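Local coordinates for protein putative S-adenosyl-L-methionine-dependent Methyltransferase (Methanococcus maripaludis, PDB 3DLC) that binds S-adenosylmethionine and probably transfers its methyl group to an acceptor, possibly a sterol, at residues 7-12 with 72-77. Sequence-based numbering, arbitrary orientation. Where two conformers were deposited one is given.
Sequences KKFDKK and LDFSKH. With SAM (S-adenosylmethionine), chain C; GOL (glycerol), chain E.
Phe9 and Phe74 meet beside the cofactor, Phe9 CD2 reaching the edge of the second ring at Phe74 CE1, 3.7 Å away, with the planes inclined at 57°. They exemplify how one bound molecule can be clasped by residues distant in sequence. Along Phe9, CB lies near Ser75 CB and the ribose hydroxyl O2' of S-adenosylmethionine; CG lies by O2' and C2', CD1 and CE1 lie over ribose C2' and C3', CD2 turns to Phe74, and CE2 approaches adenine C8, so one face of the ring covers the sugar while Lys8 CB sits over the other. Phe74 lies flat on the adenine, C5 of the base 3.4 Å from the ring plane, and a glycerol, probably from the crystallisation liquor, covers the reverse face. With an alanine at Phe74, the adenine is likely to lose the ring against its face and Phe9 CD2 its contact with CE1.

The Ser75 hydroxyl joins the two segments, OG donating to Phe9 O at 2.7 Å in the carbonyl plane; with OG anti to its own backbone nitrogen (chi1 167°), the same oxygen accepts from Met78 N, capping helix 76-88. Farther out, Lys11 N stands over the His77 ring, 3.5 Å from His77 CG. Asp73 grips both ribose hydroxyls, OD1 taking O2' at 2.7 Å and OD2 taking O3' at 2.6 Å, while OD1 also accepts from Ser75 N in an Asx turn. An acidic residue ending the second strand and binding the ribose diol is a hallmark of Rossmann-like class I methyltransferases, here with Phe9 of the N-terminal segment covering one side of the ribose.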
loop_
_atom_site.group_PDB
_atom_site.type_symbol
_atom_site.label_atom_id
_atom_site.label_comp_id
_atom_site.label_asym_id
_atom_site.label_seq_id
_atom_site.Cartn_x
_atom_site.Cartn_y
_atom_site.Cartn_z
ATOM N N LYS A 7 -7.204 15.304 12.802
ATOM C CA LYS A 7 -7.529 15.036 11.404
ATOM C C LYS A 7 -6.764 13.809 10.953
ATOM O O LYS A 7 -5.802 13.383 11.596
ATOM C CB LYS A 7 -7.224 16.230 10.540
ATOM C CG LYS A 7 -5.796 16.652 10.562
ATOM C CD LYS A 7 -5.563 17.983 9.794
ATOM C CE LYS A 7 -4.143 18.574 9.949
ATOM N NZ LYS A 7 -4.005 19.193 11.329
ATOM N N LYS A 8 -7.192 13.209 9.855
ATOM C CA LYS A 8 -6.545 11.989 9.428
ATOM C C LYS A 8 -5.064 12.176 9.154
ATOM O O LYS A 8 -4.625 13.162 8.566
ATOM C CB LYS A 8 -7.182 11.399 8.180
ATOM C CG LYS A 8 -8.606 10.920 8.364
ATOM C CD LYS A 8 -9.063 9.988 7.231
ATOM C CE LYS A 8 -9.051 10.619 5.871
ATOM N NZ LYS A 8 -10.019 11.751 5.683
ATOM N N PHE A 9 -4.313 11.199 9.625
ATOM C CA PHE A 9 -2.881 11.055 9.352
ATOM C C PHE A 9 -1.988 12.050 10.068
ATOM O O PHE A 9 -0.819 12.249 9.721
ATOM C CB PHE A 9 -2.575 11.001 7.835
ATOM C CG PHE A 9 -3.607 10.227 7.044
ATOM C CD1 PHE A 9 -3.928 8.932 7.397
ATOM C CD2 PHE A 9 -4.211 10.786 5.944
ATOM C CE1 PHE A 9 -4.873 8.201 6.684
ATOM C CE2 PHE A 9 -5.165 10.059 5.202
ATOM C CZ PHE A 9 -5.479 8.789 5.583
ATOM N N ASP A 10 -2.563 12.662 11.092
ATOM C CA ASP A 10 -1.820 13.594 11.957
ATOM C C ASP A 10 -1.034 12.832 13.017
ATOM O O ASP A 10 -0.914 11.621 12.960
ATOM C CB ASP A 10 -2.742 14.669 12.542
ATOM C CG ASP A 10 -3.800 14.141 13.507
ATOM O OD1 ASP A 10 -3.847 12.919 13.769
ATOM O OD2 ASP A 10 -4.567 14.998 14.033
ATOM N N LYS A 11 -0.452 13.539 13.975
ATOM C CA LYS A 11 0.380 12.857 14.951
ATOM C C LYS A 11 -0.390 11.811 15.747
ATOM O O LYS A 11 0.060 10.678 15.921
ATOM C CB LYS A 11 1.023 13.864 15.883
ATOM C CG LYS A 11 2.005 13.239 16.841
ATOM C CD LYS A 11 2.789 14.230 17.686
ATOM C CE LYS A 11 3.861 13.456 18.477
ATOM N NZ LYS A 11 4.718 14.316 19.332
ATOM N N LYS A 12 -1.568 12.181 16.229
ATOM C CA LYS A 12 -2.376 11.231 16.967
ATOM C C LYS A 12 -2.833 10.056 16.113
ATOM O O LYS A 12 -2.853 8.902 16.565
ATOM C CB LYS A 12 -3.559 11.969 17.540
ATOM C CG LYS A 12 -3.223 12.893 18.687
ATOM C CD LYS A 12 -4.356 13.719 19.155
ATOM C CE LYS A 12 -3.941 14.461 20.410
ATOM N NZ LYS A 12 -5.055 15.189 20.956
ATOM N N LEU A 72 7.073 5.495 0.688
ATOM C CA LEU A 72 6.575 6.822 0.350
ATOM C C LEU A 72 5.301 7.131 1.130
ATOM O O LEU A 72 4.330 6.383 1.077
ATOM C CB LEU A 72 6.247 6.844 -1.150
ATOM C CG LEU A 72 5.655 8.142 -1.693
ATOM C CD1 LEU A 72 6.708 9.244 -1.771
ATOM C CD2 LEU A 72 5.047 7.956 -3.086
ATOM N N ASP A 73 5.288 8.244 1.834
ATOM C CA ASP A 73 4.083 8.667 2.549
ATOM C C ASP A 73 4.035 10.185 2.606
ATOM O O ASP A 73 5.067 10.837 2.752
ATOM C CB ASP A 73 4.053 8.064 3.948
ATOM C CG ASP A 73 2.644 8.028 4.526
ATOM O OD1 ASP A 73 2.100 9.088 4.881
ATOM O OD2 ASP A 73 2.061 6.913 4.603
ATOM N N PHE A 74 2.846 10.751 2.476
ATOM C CA PHE A 74 2.668 12.189 2.479
ATOM C C PHE A 74 2.531 12.799 3.849
ATOM O O PHE A 74 2.488 14.027 3.949
ATOM C CB PHE A 74 1.538 12.647 1.504
ATOM C CG PHE A 74 0.113 12.511 2.000
ATOM C CD1 PHE A 74 -0.257 11.707 3.067
ATOM C CD2 PHE A 74 -0.871 13.199 1.317
ATOM C CE1 PHE A 74 -1.598 11.632 3.442
ATOM C CE2 PHE A 74 -2.188 13.114 1.681
ATOM C CZ PHE A 74 -2.564 12.330 2.749
ATOM N N SER A 75 2.533 11.978 4.901
ATOM C CA SER A 75 2.385 12.461 6.264
ATOM C C SER A 75 3.711 12.457 6.995
ATOM O O SER A 75 4.309 11.391 7.237
ATOM C CB SER A 75 1.372 11.615 7.035
ATOM O OG SER A 75 1.488 11.913 8.412
ATOM N N LYS A 76 4.199 13.644 7.343
ATOM C CA LYS A 76 5.420 13.793 8.130
ATOM C C LYS A 76 5.320 12.983 9.412
ATOM O O LYS A 76 6.288 12.436 9.892
ATOM C CB LYS A 76 5.625 15.276 8.504
ATOM C CG LYS A 76 6.815 15.534 9.390
ATOM C CD LYS A 76 8.071 15.171 8.719
ATOM C CE LYS A 76 9.295 15.589 9.526
ATOM N NZ LYS A 76 10.542 15.283 8.777
ATOM N N HIS A 77 4.133 12.952 10.021
ATOM C CA HIS A 77 3.935 12.238 11.293
ATOM C C HIS A 77 4.085 10.734 11.134
ATOM O O HIS A 77 4.701 10.074 11.971
ATOM C CB HIS A 77 2.586 12.568 11.878
ATOM C CG HIS A 77 2.392 14.013 11.981
ATOM N ND1 HIS A 77 3.123 14.760 12.863
ATOM C CD2 HIS A 77 1.699 14.881 11.218
ATOM C CE1 HIS A 77 2.825 16.039 12.699
ATOM N NE2 HIS A 77 1.972 16.137 11.693
HETATM N N SAM C . 0.404 0.938 4.514
HETATM C CA SAM C . 0.300 1.030 5.993
HETATM C C SAM C . -0.256 -0.251 6.551
HETATM O O SAM C . -0.858 -1.017 5.795
HETATM O OXT SAM C . -0.138 -0.463 7.752
HETATM C CB SAM C . -0.523 2.239 6.394
HETATM C CG SAM C . -1.953 2.232 5.957
HETATM S SD SAM C . -2.756 3.747 6.519
HETATM C CE SAM C . -4.375 3.041 6.652
HETATM C "C5'" SAM C . -2.858 4.802 4.978
HETATM C "C4'" SAM C . -1.628 5.683 4.607
HETATM O "O4'" SAM C . -1.613 6.305 3.280
HETATM C "C3'" SAM C . -1.299 6.779 5.651
HETATM O "O3'" SAM C . -0.024 6.533 6.160
HETATM C "C2'" SAM C . -1.365 8.069 4.831
HETATM O "O2'" SAM C . -0.584 9.152 5.282
HETATM C "C1'" SAM C . -0.997 7.579 3.420
HETATM N N9 SAM C . -1.507 8.431 2.333
HETATM C C8 SAM C . -2.815 8.808 2.136
HETATM N N7 SAM C . -2.937 9.521 0.991
HETATM C C5 SAM C . -1.679 9.621 0.459
HETATM C C6 SAM C . -1.170 10.259 -0.675
HETATM N N6 SAM C . -1.899 11.023 -1.510
HETATM N N1 SAM C . 0.147 10.102 -0.934
HETATM C C2 SAM C . 0.963 9.384 -0.090
HETATM N N3 SAM C . 0.525 8.799 1.061
HETATM C C4 SAM C . -0.782 8.922 1.281
HETATM C C1 GOL E . -2.066 15.577 4.313
HETATM O O1 GOL E . -2.164 16.879 4.832
HETATM C C2 GOL E . -0.905 14.917 5.019
HETATM O O2 GOL E . 0.204 15.764 4.927
HETATM C C3 GOL E . -1.364 14.730 6.449
HETATM O O3 GOL E . -0.286 14.454 7.311
#